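Putative outer membrane protein (LpxR) (Salmonella typhimurium, PDB 3FID) probably removes acyl chains from lipid A as a lipopolysaccharide-modifying enzyme of the outer membrane, and binds zinc ions. Local coordinates at residues A[146-151]-A[165-170]; A[96-101]-A[194-199]; A[176-181]-A[200-205]. One frame throughout, in Å; residues are numbered along the deposited sequence.

Contact 1 (A[146-151]-A[165-170]); sequences KGMVSL and YPEVSA. With CXE (pentaethylene glycol monodecyl ether), chain M.
Val-149 and Val-168 face each other in a hydrogen-bonded antiparallel pair. Val-149 N reaches Val-168 O at 2.9 Å, and Val-168 N returns the bond to Val-149 O. A second such pair joins Gly-147 and Ala-170. Leu-151 N adds a fifth bond, to Pro-166 O. CA-H...O contacts run alongside these bonds, the shortest from Glu-167 CA to Val-149 O (3.1 Å).

The apolar contacts lie on the face of the two valines. Leu-151 CB meets Pro-166 CG at 4.1 Å, the two side chains crossing at about a right angle. The detergent chain lies over this face. Its C9 is 3.7 Å from Leu-151 CG, and its C10 is 3.8 Å from Val-168 CG2.

The other face carries Ser-150, Glu-167 and Ser-169, with Met-148 among them. Ser-169 OG donates to Glu-167 OE1 (2.8 Å) on the syn side of the carboxylate, somewhat out of its plane (22°). With CG anti to the backbone N (chi1 -175°), Met-148 lies against the serine, its CG 3.3 Å from Ser-169 OG.

This hairpin of a beta-barrel wall thus has two chemistries. The valine face, touched by a bound detergent, is consistent with a lipid-facing surface, while the mostly polar, buried face looks to the interior.

Contact 2 (A[96-101]-A[194-199]); sequences WLRYRL and NSDNGF
Ser-195 OG is gripped side-on by two nitrogens of Arg-98. NE reaches this oxygen at 3.1 Å and NH1 reaches it at 3.2 Å, both close to the guanidinium plane. The hydroxyl also bonds to Thr-192 O. A bend at chi3 (-68°) turns the guanidinium of Arg-98 to bring NE and NH1 to this oxygen. Its NH2 is held by Asn-90 and His-209.

Asp-196 lies over one face of the same guanidinium. Its OD1 is 3.8 Å from Arg-98 NH2, a long salt bridge of charges alone, since no N-H points at it. The second carboxylate oxygen pairs with Arg-204.

Asp-196 is the centre of an inverse gamma turn. The turn belongs to the loop that follows helix 191-194 and packs on the inner side of the barrel strand 97-108.

Asn-197 O accepts a hydrogen bond from Arg-100 NH2 at 2.8 Å, at the edge of the guanidinium but tilted from its plane. A water donates to Asn-197 O (2.8 Å) and to Asp-196 OD1 (2.7 Å), and weakly accepts from Arg-100 NE. Arg-100 also binds Leu-202 O through NH2 and forms a salt bridge with Glu-88 through NH1.

Contact 3 (A[176-181]-A[200-205]); sequences FQYLGY and GLLSRR
A short 3-10 turn, residues 201-202, meets the inner side of the barrel strand 176-188. It sits in the long loop between helix 191-194 and strand 215-228. Ser-203 N closes the turn on Gly-200 O at 3.1 Å. Gly-200 enters it with a positive phi (57°), a conformation that favours glycine.

The polar link across the contact is a single bond. Leu-201 N donates to Tyr-178 OH at 3.2 Å, with an N-H...O angle of 147°. In the tyrosine, CG lies between the backbone N and the carbonyl carbon (chi1 68°), and the ring reaches from the strand to the turn. The phenol oxygen is also packed by carbon, with Leu-201 CB at 3.8 Å and Leu-202 CD2 at 3.9 Å.

The apolar part is carried by one methyl. Leu-201 CD1 approaches Phe-176 CG at 3.6 Å, the two side chains crossing at about a right angle. The same CD1 lies 4.1 Å from Tyr-178 CE1, so it is shared by two aromatic rings of the strand. The side chain of Leu-201 comes within about 6 Å of the zinc ion bound by His-54, His-84 and Asp-104.

Further partners come from the surrounding barrel wall. Arg-226 makes a cation-pi contact with Tyr-178, and Phe-82 of strand 80-94 meets the Phe-176 ring. Leu-202 rests on Ser-169 and Val-171 of strand 160-173.

Overall arrangement
From the N terminus, contact 2 opens first, at 96-101 on strand 97-108. Contact 1 then opens at 146-151 and closes at 165-170, closing a beta hairpin of the barrel wall. Contact 3 opens next at 176-181, on the strand that follows. Contact 2 closes at 194-199 and so encloses all of contact 1. Contact 3 closes last, at 200-205, so contacts 2 and 3 cross, while contacts 1 and 3 stand in series. Strands 97-108, 140-157, 160-173 and 176-188 lie side by side in the wall. Contact 1 joins two wall strands. Contacts 2 and 3 fasten successive parts of one inward loop to the strands flanking that pair.

Contact 1 (A[146-151]-A[165-170])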
loop_
_atom_site.group_PDB
_atom_site.type_symbol
_atom_site.label_atom_id
_atom_site.label_comp_id
_atom_site.label_asym_id
_atom_site.label_seq_id
_atom_site.Cartn_x
_atom_site.Cartn_y
_atom_site.Cartn_z
ATOM N N LYS A 146 -12.688 -6.034 -2.889
ATOM C CA LYS A 146 -12.273 -5.122 -1.817
ATOM C C LYS A 146 -13.435 -4.266 -1.347
ATOM O O LYS A 146 -14.252 -3.812 -2.149
ATOM C CB LYS A 146 -11.151 -4.199 -2.315
ATOM C CG LYS A 146 -9.876 -4.941 -2.735
ATOM C CD LYS A 146 -8.827 -3.989 -3.236
ATOM C CE LYS A 146 -9.081 -3.601 -4.667
ATOM N NZ LYS A 146 -8.124 -2.539 -5.080
ATOM N N GLY A 147 -13.493 -4.000 -0.055
ATOM C CA GLY A 147 -14.539 -3.093 0.428
ATOM C C GLY A 147 -14.057 -2.376 1.664
ATOM O O GLY A 147 -13.252 -2.924 2.425
ATOM N N MET A 148 -14.542 -1.144 1.849
ATOM C CA MET A 148 -14.248 -0.379 3.056
ATOM C C MET A 148 -15.478 0.420 3.465
ATOM O O MET A 148 -16.199 0.937 2.613
ATOM C CB MET A 148 -13.062 0.558 2.826
ATOM C CG MET A 148 -12.612 1.294 4.081
ATOM S SD MET A 148 -11.315 2.473 3.720
ATOM C CE MET A 148 -12.376 3.921 3.603
ATOM N N VAL A 149 -15.736 0.479 4.768
ATOM C CA VAL A 149 -16.664 1.479 5.296
ATOM C C VAL A 149 -16.043 2.238 6.454
ATOM O O VAL A 149 -15.402 1.650 7.316
ATOM C CB VAL A 149 -18.044 0.876 5.686
ATOM C CG1 VAL A 149 -17.905 -0.181 6.742
ATOM C CG2 VAL A 149 -18.995 1.982 6.169
ATOM N N SER A 150 -16.276 3.550 6.469
ATOM C CA SER A 150 -15.695 4.435 7.459
ATOM C C SER A 150 -16.781 5.371 7.943
ATOM O O SER A 150 -17.560 5.863 7.141
ATOM C CB SER A 150 -14.580 5.273 6.809
ATOM O OG SER A 150 -13.976 6.134 7.758
ATOM N N LEU A 151 -16.845 5.590 9.256
ATOM C CA LEU A 151 -17.604 6.703 9.798
ATOM C C LEU A 151 -16.711 7.925 9.725
ATOM O O LEU A 151 -15.480 7.806 9.745
ATOM C CB LEU A 151 -18.018 6.434 11.248
ATOM C CG LEU A 151 -18.881 5.199 11.483
ATOM C CD1 LEU A 151 -18.958 4.948 12.993
ATOM C CD2 LEU A 151 -20.282 5.377 10.889
ATOM N N TYR A 165 -11.698 8.749 12.022
ATOM C CA TYR A 165 -12.322 7.929 10.985
ATOM C C TYR A 165 -12.173 6.448 11.294
ATOM O O TYR A 165 -11.262 5.809 10.768
ATOM C CB TYR A 165 -11.734 8.279 9.596
ATOM C CG TYR A 165 -11.752 9.770 9.316
ATOM C CD1 TYR A 165 -10.634 10.563 9.531
ATOM C CD2 TYR A 165 -12.918 10.383 8.858
ATOM C CE1 TYR A 165 -10.674 11.939 9.293
ATOM C CE2 TYR A 165 -12.962 11.732 8.628
ATOM C CZ TYR A 165 -11.839 12.503 8.847
ATOM O OH TYR A 165 -11.918 13.847 8.620
ATOM N N PRO A 166 -13.055 5.904 12.161
ATOM C CA PRO A 166 -13.022 4.468 12.390
ATOM C C PRO A 166 -13.599 3.761 11.172
ATOM O O PRO A 166 -14.533 4.293 10.503
ATOM C CB PRO A 166 -13.885 4.287 13.648
ATOM C CG PRO A 166 -14.861 5.385 13.600
ATOM C CD PRO A 166 -14.118 6.561 12.952
ATOM N N GLU A 167 -13.008 2.608 10.846
ATOM C CA GLU A 167 -13.264 1.939 9.581
ATOM C C GLU A 167 -13.141 0.415 9.714
ATOM O O GLU A 167 -12.436 -0.103 10.604
ATOM C CB GLU A 167 -12.337 2.493 8.460
ATOM C CG GLU A 167 -10.802 2.277 8.684
ATOM C CD GLU A 167 -10.325 0.920 8.205
ATOM O OE1 GLU A 167 -10.960 0.284 7.348
ATOM O OE2 GLU A 167 -9.212 0.479 8.726
ATOM N N VAL A 168 -13.879 -0.282 8.854
ATOM C CA VAL A 168 -13.749 -1.727 8.630
ATOM C C VAL A 168 -13.451 -1.972 7.145
ATOM O O VAL A 168 -14.057 -1.335 6.269
ATOM C CB VAL A 168 -15.054 -2.492 9.035
ATOM C CG1 VAL A 168 -14.892 -4.010 8.797
ATOM C CG2 VAL A 168 -15.370 -2.227 10.497
ATOM N N SER A 169 -12.506 -2.872 6.872
ATOM C CA SER A 169 -12.150 -3.215 5.506
ATOM C C SER A 169 -12.193 -4.701 5.304
ATOM O O SER A 169 -12.008 -5.467 6.242
ATOM C CB SER A 169 -10.744 -2.727 5.177
ATOM O OG SER A 169 -10.748 -1.316 5.021
ATOM N N ALA A 170 -12.373 -5.112 4.059
ATOM C CA ALA A 170 -12.432 -6.527 3.742
ATOM C C ALA A 170 -11.867 -6.767 2.345
ATOM O O ALA A 170 -12.153 -6.008 1.390
ATOM C CB ALA A 170 -13.874 -7.026 3.852
HETATM C C1 CXE M . -27.292 2.748 6.346
HETATM C C2 CXE M . -26.477 1.633 6.971
HETATM C C3 CXE M . -25.466 2.176 7.983
HETATM C C4 CXE M . -24.133 1.428 7.929
HETATM C C5 CXE M . -23.340 1.575 9.227
HETATM C C6 CXE M . -21.874 1.223 8.991
HETATM C C7 CXE M . -20.940 1.668 10.120
HETATM C C8 CXE M . -19.602 0.932 10.015
HETATM C C9 CXE M . -18.449 1.613 10.755
HETATM C C10 CXE M . -17.627 0.593 11.537
HETATM O O11 CXE M . -16.482 1.217 12.115
HETATM C C12 CXE M . -16.137 0.691 13.408
HETATM C C13 CXE M . -14.720 0.091 13.428
HETATM O O14 CXE M . -14.036 0.399 14.649
HETATM C C15 CXE M . -12.662 -0.003 14.653
HETATM C C16 CXE M . -11.794 0.943 15.489
HETATM O O17 CXE M . -10.760 0.190 16.141
HETATM C C18 CXE M . -9.453 0.780 16.118
HETATM C C19 CXE M . -8.433 -0.162 16.769
HETATM O O20 CXE M . -7.393 -0.527 15.847
HETATM C C21 CXE M . -6.497 -1.534 16.330
HETATM C C22 CXE M . -5.111 -0.910 16.424
HETATM O O23 CXE M . -4.108 -1.857 16.779
HETATM C C24 CXE M . -3.026 -1.241 17.476
HETATM C C25 CXE M . -2.810 -1.977 18.780
HETATM O O26 CXE M . -1.872 -1.269 19.571
#

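Contact 2 (A[96-101]-A[194-199])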
loop_
_atom_site.group_PDB
_atom_site.type_symbol
_atom_site.label_atom_id
_atom_site.label_comp_id
_atom_site.label_asym_id
_atom_site.label_seq_id
_atom_site.Cartn_x
_atom_site.Cartn_y
_atom_site.Cartn_z
ATOM N N TRP A 96 -21.770 11.427 7.153
ATOM C CA TRP A 96 -21.216 10.653 8.259
ATOM C C TRP A 96 -20.696 9.264 7.850
ATOM O O TRP A 96 -20.242 8.524 8.709
ATOM C CB TRP A 96 -22.231 10.518 9.404
ATOM C CG TRP A 96 -23.528 9.922 8.961
ATOM C CD1 TRP A 96 -24.625 10.604 8.480
ATOM C CD2 TRP A 96 -23.888 8.523 8.946
ATOM N NE1 TRP A 96 -25.635 9.714 8.156
ATOM C CE2 TRP A 96 -25.214 8.435 8.436
ATOM C CE3 TRP A 96 -23.224 7.339 9.314
ATOM C CZ2 TRP A 96 -25.883 7.210 8.279
ATOM C CZ3 TRP A 96 -23.902 6.112 9.165
ATOM C CH2 TRP A 96 -25.214 6.064 8.643
ATOM N N LEU A 97 -20.764 8.928 6.553
ATOM C CA LEU A 97 -20.329 7.615 6.058
ATOM C C LEU A 97 -19.607 7.726 4.715
ATOM O O LEU A 97 -20.120 8.349 3.788
ATOM C CB LEU A 97 -21.520 6.669 5.887
ATOM C CG LEU A 97 -21.108 5.190 5.844
ATOM C CD1 LEU A 97 -21.268 4.565 7.230
ATOM C CD2 LEU A 97 -21.847 4.392 4.796
ATOM N N ARG A 98 -18.418 7.126 4.623
ATOM C CA ARG A 98 -17.769 6.869 3.340
ATOM C C ARG A 98 -17.684 5.357 3.095
ATOM O O ARG A 98 -17.411 4.593 4.017
ATOM C CB ARG A 98 -16.374 7.509 3.280
ATOM C CG ARG A 98 -15.558 7.118 2.028
ATOM C CD ARG A 98 -14.130 7.651 2.078
ATOM N NE ARG A 98 -14.044 9.111 1.972
ATOM C CZ ARG A 98 -14.166 9.809 0.845
ATOM N NH1 ARG A 98 -14.041 11.131 0.879
ATOM N NH2 ARG A 98 -14.458 9.203 -0.310
ATOM N N TYR A 99 -17.952 4.916 1.863
ATOM C CA TYR A 99 -17.671 3.517 1.508
ATOM C C TYR A 99 -16.942 3.379 0.160
ATOM O O TYR A 99 -16.989 4.272 -0.699
ATOM C CB TYR A 99 -18.930 2.648 1.563
ATOM C CG TYR A 99 -19.894 2.923 0.441
ATOM C CD1 TYR A 99 -19.884 2.135 -0.710
ATOM C CD2 TYR A 99 -20.805 3.984 0.522
ATOM C CE1 TYR A 99 -20.765 2.395 -1.771
ATOM C CE2 TYR A 99 -21.676 4.269 -0.531
ATOM C CZ TYR A 99 -21.652 3.465 -1.668
ATOM O OH TYR A 99 -22.516 3.712 -2.703
ATOM N N ARG A 100 -16.280 2.235 -0.001
ATOM C CA ARG A 100 -15.531 1.919 -1.209
ATOM C C ARG A 100 -15.751 0.476 -1.564
ATOM O O ARG A 100 -15.863 -0.372 -0.685
ATOM C CB ARG A 100 -14.040 2.147 -0.999
ATOM C CG ARG A 100 -13.666 3.580 -0.959
ATOM C CD ARG A 100 -12.275 3.742 -1.481
ATOM N NE ARG A 100 -11.357 3.816 -0.392
ATOM C CZ ARG A 100 -10.136 3.296 -0.424
ATOM N NH1 ARG A 100 -9.669 2.641 -1.496
ATOM N NH2 ARG A 100 -9.398 3.418 0.642
ATOM N N LEU A 101 -15.811 0.198 -2.863
ATOM C CA LEU A 101 -16.035 -1.160 -3.351
ATOM C C LEU A 101 -15.187 -1.311 -4.592
ATOM O O LEU A 101 -15.304 -0.505 -5.494
ATOM C CB LEU A 101 -17.515 -1.358 -3.721
ATOM C CG LEU A 101 -18.524 -1.521 -2.582
ATOM C CD1 LEU A 101 -19.947 -1.405 -3.128
ATOM C CD2 LEU A 101 -18.291 -2.866 -1.920
ATOM N N ASN A 194 -10.120 14.852 3.864
ATOM C CA ASN A 194 -9.744 14.323 5.181
ATOM C C ASN A 194 -10.242 12.911 5.471
ATOM O O ASN A 194 -9.529 12.146 6.141
ATOM C CB ASN A 194 -10.193 15.265 6.304
ATOM C CG ASN A 194 -9.223 16.397 6.536
ATOM O OD1 ASN A 194 -8.181 16.506 5.874
ATOM N ND2 ASN A 194 -9.568 17.275 7.489
ATOM N N SER A 195 -11.452 12.570 5.007
ATOM C CA SER A 195 -12.022 11.223 5.261
ATOM C C SER A 195 -11.580 10.181 4.235
ATOM O O SER A 195 -11.922 9.015 4.367
ATOM C CB SER A 195 -13.565 11.246 5.337
ATOM O OG SER A 195 -14.128 11.413 4.048
ATOM N N ASP A 196 -10.795 10.598 3.233
ATOM C CA ASP A 196 -10.452 9.720 2.117
ATOM C C ASP A 196 -9.190 8.953 2.534
ATOM O O ASP A 196 -8.075 9.345 2.178
ATOM C CB ASP A 196 -10.202 10.559 0.842
ATOM C CG ASP A 196 -10.124 9.715 -0.417
ATOM O OD1 ASP A 196 -10.682 8.593 -0.431
ATOM O OD2 ASP A 196 -9.513 10.195 -1.398
ATOM N N ASN A 197 -9.359 7.895 3.327
ATOM C CA ASN A 197 -8.198 7.193 3.901
ATOM C C ASN A 197 -8.192 5.702 3.500
ATOM O O ASN A 197 -9.092 5.240 2.788
ATOM C CB ASN A 197 -8.179 7.327 5.434
ATOM C CG ASN A 197 -8.194 8.766 5.897
ATOM O OD1 ASN A 197 -7.259 9.531 5.650
ATOM N ND2 ASN A 197 -9.269 9.144 6.573
ATOM N N GLY A 198 -7.212 4.948 3.982
ATOM C CA GLY A 198 -7.143 3.522 3.700
ATOM C C GLY A 198 -5.778 2.934 4.024
ATOM O O GLY A 198 -4.754 3.666 4.084
ATOM N N PHE A 199 -5.774 1.607 4.210
ATOM C CA PHE A 199 -4.604 0.829 4.575
ATOM C C PHE A 199 -4.460 -0.368 3.622
ATOM O O PHE A 199 -5.445 -0.818 3.012
ATOM C CB PHE A 199 -4.767 0.253 5.973
ATOM C CG PHE A 199 -4.969 1.311 7.043
ATOM C CD1 PHE A 199 -3.869 1.824 7.744
ATOM C CD2 PHE A 199 -6.256 1.788 7.338
ATOM C CE1 PHE A 199 -4.049 2.795 8.742
ATOM C CE2 PHE A 199 -6.454 2.733 8.352
ATOM C CZ PHE A 199 -5.356 3.248 9.049
HETATM O O HOH W 1 -10.833 6.294 0.917
#

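Contact 3 (A[176-181]-A[200-205])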
loop_
_atom_site.group_PDB
_atom_site.type_symbol
_atom_site.label_atom_id
_atom_site.label_comp_id
_atom_site.label_asym_id
_atom_site.label_seq_id
_atom_site.Cartn_x
_atom_site.Cartn_y
_atom_site.Cartn_z
ATOM N N PHE A 176 -5.245 -12.658 -1.853
ATOM C CA PHE A 176 -5.288 -12.110 -0.481
ATOM C C PHE A 176 -6.705 -12.128 0.078
ATOM O O PHE A 176 -7.685 -11.831 -0.630
ATOM C CB PHE A 176 -4.808 -10.648 -0.423
ATOM C CG PHE A 176 -3.461 -10.412 -1.053
ATOM C CD1 PHE A 176 -2.275 -10.561 -0.309
ATOM C CD2 PHE A 176 -3.377 -10.036 -2.386
ATOM C CE1 PHE A 176 -1.035 -10.324 -0.908
ATOM C CE2 PHE A 176 -2.162 -9.782 -2.980
ATOM C CZ PHE A 176 -0.974 -9.921 -2.253
ATOM N N GLN A 177 -6.796 -12.411 1.369
ATOM C CA GLN A 177 -8.071 -12.457 2.038
ATOM C C GLN A 177 -7.844 -12.059 3.486
ATOM O O GLN A 177 -7.016 -12.641 4.172
ATOM C CB GLN A 177 -8.708 -13.841 1.907
ATOM C CG GLN A 177 -10.115 -13.907 2.460
ATOM C CD GLN A 177 -10.958 -14.898 1.680
ATOM O OE1 GLN A 177 -11.309 -14.667 0.520
ATOM N NE2 GLN A 177 -11.237 -16.033 2.297
ATOM N N TYR A 178 -8.532 -11.000 3.898
ATOM C CA TYR A 178 -8.459 -10.504 5.269
ATOM C C TYR A 178 -9.649 -9.633 5.645
ATOM O O TYR A 178 -10.407 -9.180 4.780
ATOM C CB TYR A 178 -7.131 -9.786 5.544
ATOM C CG TYR A 178 -6.922 -8.463 4.823
ATOM C CD1 TYR A 178 -6.055 -8.369 3.731
ATOM C CD2 TYR A 178 -7.581 -7.292 5.244
ATOM C CE1 TYR A 178 -5.828 -7.109 3.082
ATOM C CE2 TYR A 178 -7.375 -6.082 4.615
ATOM C CZ TYR A 178 -6.490 -5.994 3.535
ATOM O OH TYR A 178 -6.298 -4.766 2.908
ATOM N N LEU A 179 -9.804 -9.433 6.953
ATOM C CA LEU A 179 -10.795 -8.518 7.504
ATOM C C LEU A 179 -10.020 -7.557 8.400
ATOM O O LEU A 179 -9.273 -7.999 9.275
ATOM C CB LEU A 179 -11.847 -9.273 8.335
ATOM C CG LEU A 179 -12.919 -8.361 8.967
ATOM C CD1 LEU A 179 -13.817 -7.703 7.911
ATOM C CD2 LEU A 179 -13.780 -9.115 10.029
ATOM N N GLY A 180 -10.153 -6.262 8.149
ATOM C CA GLY A 180 -9.419 -5.260 8.908
ATOM C C GLY A 180 -10.321 -4.255 9.634
ATOM O O GLY A 180 -11.440 -3.991 9.219
ATOM N N TYR A 181 -9.805 -3.690 10.721
ATOM C CA TYR A 181 -10.511 -2.639 11.456
ATOM C C TYR A 181 -9.471 -1.702 12.018
ATOM O O TYR A 181 -8.398 -2.121 12.440
ATOM C CB TYR A 181 -11.383 -3.206 12.598
ATOM C CG TYR A 181 -10.714 -4.268 13.445
ATOM C CD1 TYR A 181 -10.145 -3.965 14.684
ATOM C CD2 TYR A 181 -10.655 -5.601 12.993
ATOM C CE1 TYR A 181 -9.534 -4.977 15.476
ATOM C CE2 TYR A 181 -10.044 -6.597 13.751
ATOM C CZ TYR A 181 -9.492 -6.281 14.987
ATOM O OH TYR A 181 -8.906 -7.311 15.692
ATOM N N GLY A 200 -3.245 -0.891 3.543
ATOM C CA GLY A 200 -3.018 -2.168 2.857
ATOM C C GLY A 200 -3.513 -2.091 1.430
ATOM O O GLY A 200 -3.171 -1.148 0.692
ATOM N N LEU A 201 -4.329 -3.069 1.031
ATOM C CA LEU A 201 -4.833 -3.098 -0.350
ATOM C C LEU A 201 -5.945 -2.060 -0.592
ATOM O O LEU A 201 -6.444 -1.912 -1.713
ATOM C CB LEU A 201 -5.292 -4.522 -0.697
ATOM C CG LEU A 201 -4.150 -5.566 -0.758
ATOM C CD1 LEU A 201 -4.722 -7.006 -0.830
ATOM C CD2 LEU A 201 -3.177 -5.337 -1.887
ATOM N N LEU A 202 -6.341 -1.356 0.468
ATOM C CA LEU A 202 -7.312 -0.275 0.346
ATOM C C LEU A 202 -6.609 1.101 0.398
ATOM O O LEU A 202 -7.261 2.138 0.381
ATOM C CB LEU A 202 -8.410 -0.385 1.439
ATOM C CG LEU A 202 -9.636 -1.315 1.321
ATOM C CD1 LEU A 202 -10.604 -0.911 0.190
ATOM C CD2 LEU A 202 -9.213 -2.802 1.203
ATOM N N SER A 203 -5.277 1.116 0.406
ATOM C CA SER A 203 -4.565 2.379 0.450
ATOM C C SER A 203 -4.792 3.151 -0.867
ATOM O O SER A 203 -4.955 2.557 -1.945
ATOM C CB SER A 203 -3.088 2.156 0.816
ATOM O OG SER A 203 -2.313 1.771 -0.299
ATOM N N ARG A 204 -4.875 4.469 -0.777
ATOM C CA ARG A 204 -5.325 5.219 -1.944
ATOM C C ARG A 204 -4.164 5.502 -2.908
ATOM O O ARG A 204 -4.400 5.796 -4.082
ATOM C CB ARG A 204 -6.118 6.454 -1.529
ATOM C CG ARG A 204 -7.542 6.103 -0.950
ATOM C CD ARG A 204 -8.560 6.043 -2.094
ATOM N NE ARG A 204 -8.872 7.413 -2.481
ATOM C CZ ARG A 204 -9.373 7.791 -3.646
ATOM N NH1 ARG A 204 -9.617 6.904 -4.610
ATOM N NH2 ARG A 204 -9.592 9.069 -3.852
ATOM N N ARG A 205 -2.932 5.366 -2.411
ATOM C CA ARG A 205 -1.712 5.407 -3.251
ATOM C C ARG A 205 -1.702 6.607 -4.205
ATOM O O ARG A 205 -1.436 6.472 -5.405
ATOM C CB ARG A 205 -1.541 4.082 -4.028
ATOM C CG ARG A 205 -1.501 2.854 -3.091
ATOM C CD ARG A 205 -1.250 1.550 -3.837
ATOM N NE ARG A 205 0.116 1.429 -4.372
ATOM C CZ ARG A 205 0.628 0.282 -4.831
ATOM N NH1 ARG A 205 -0.114 -0.819 -4.810
ATOM N NH2 ARG A 205 1.888 0.216 -5.283
#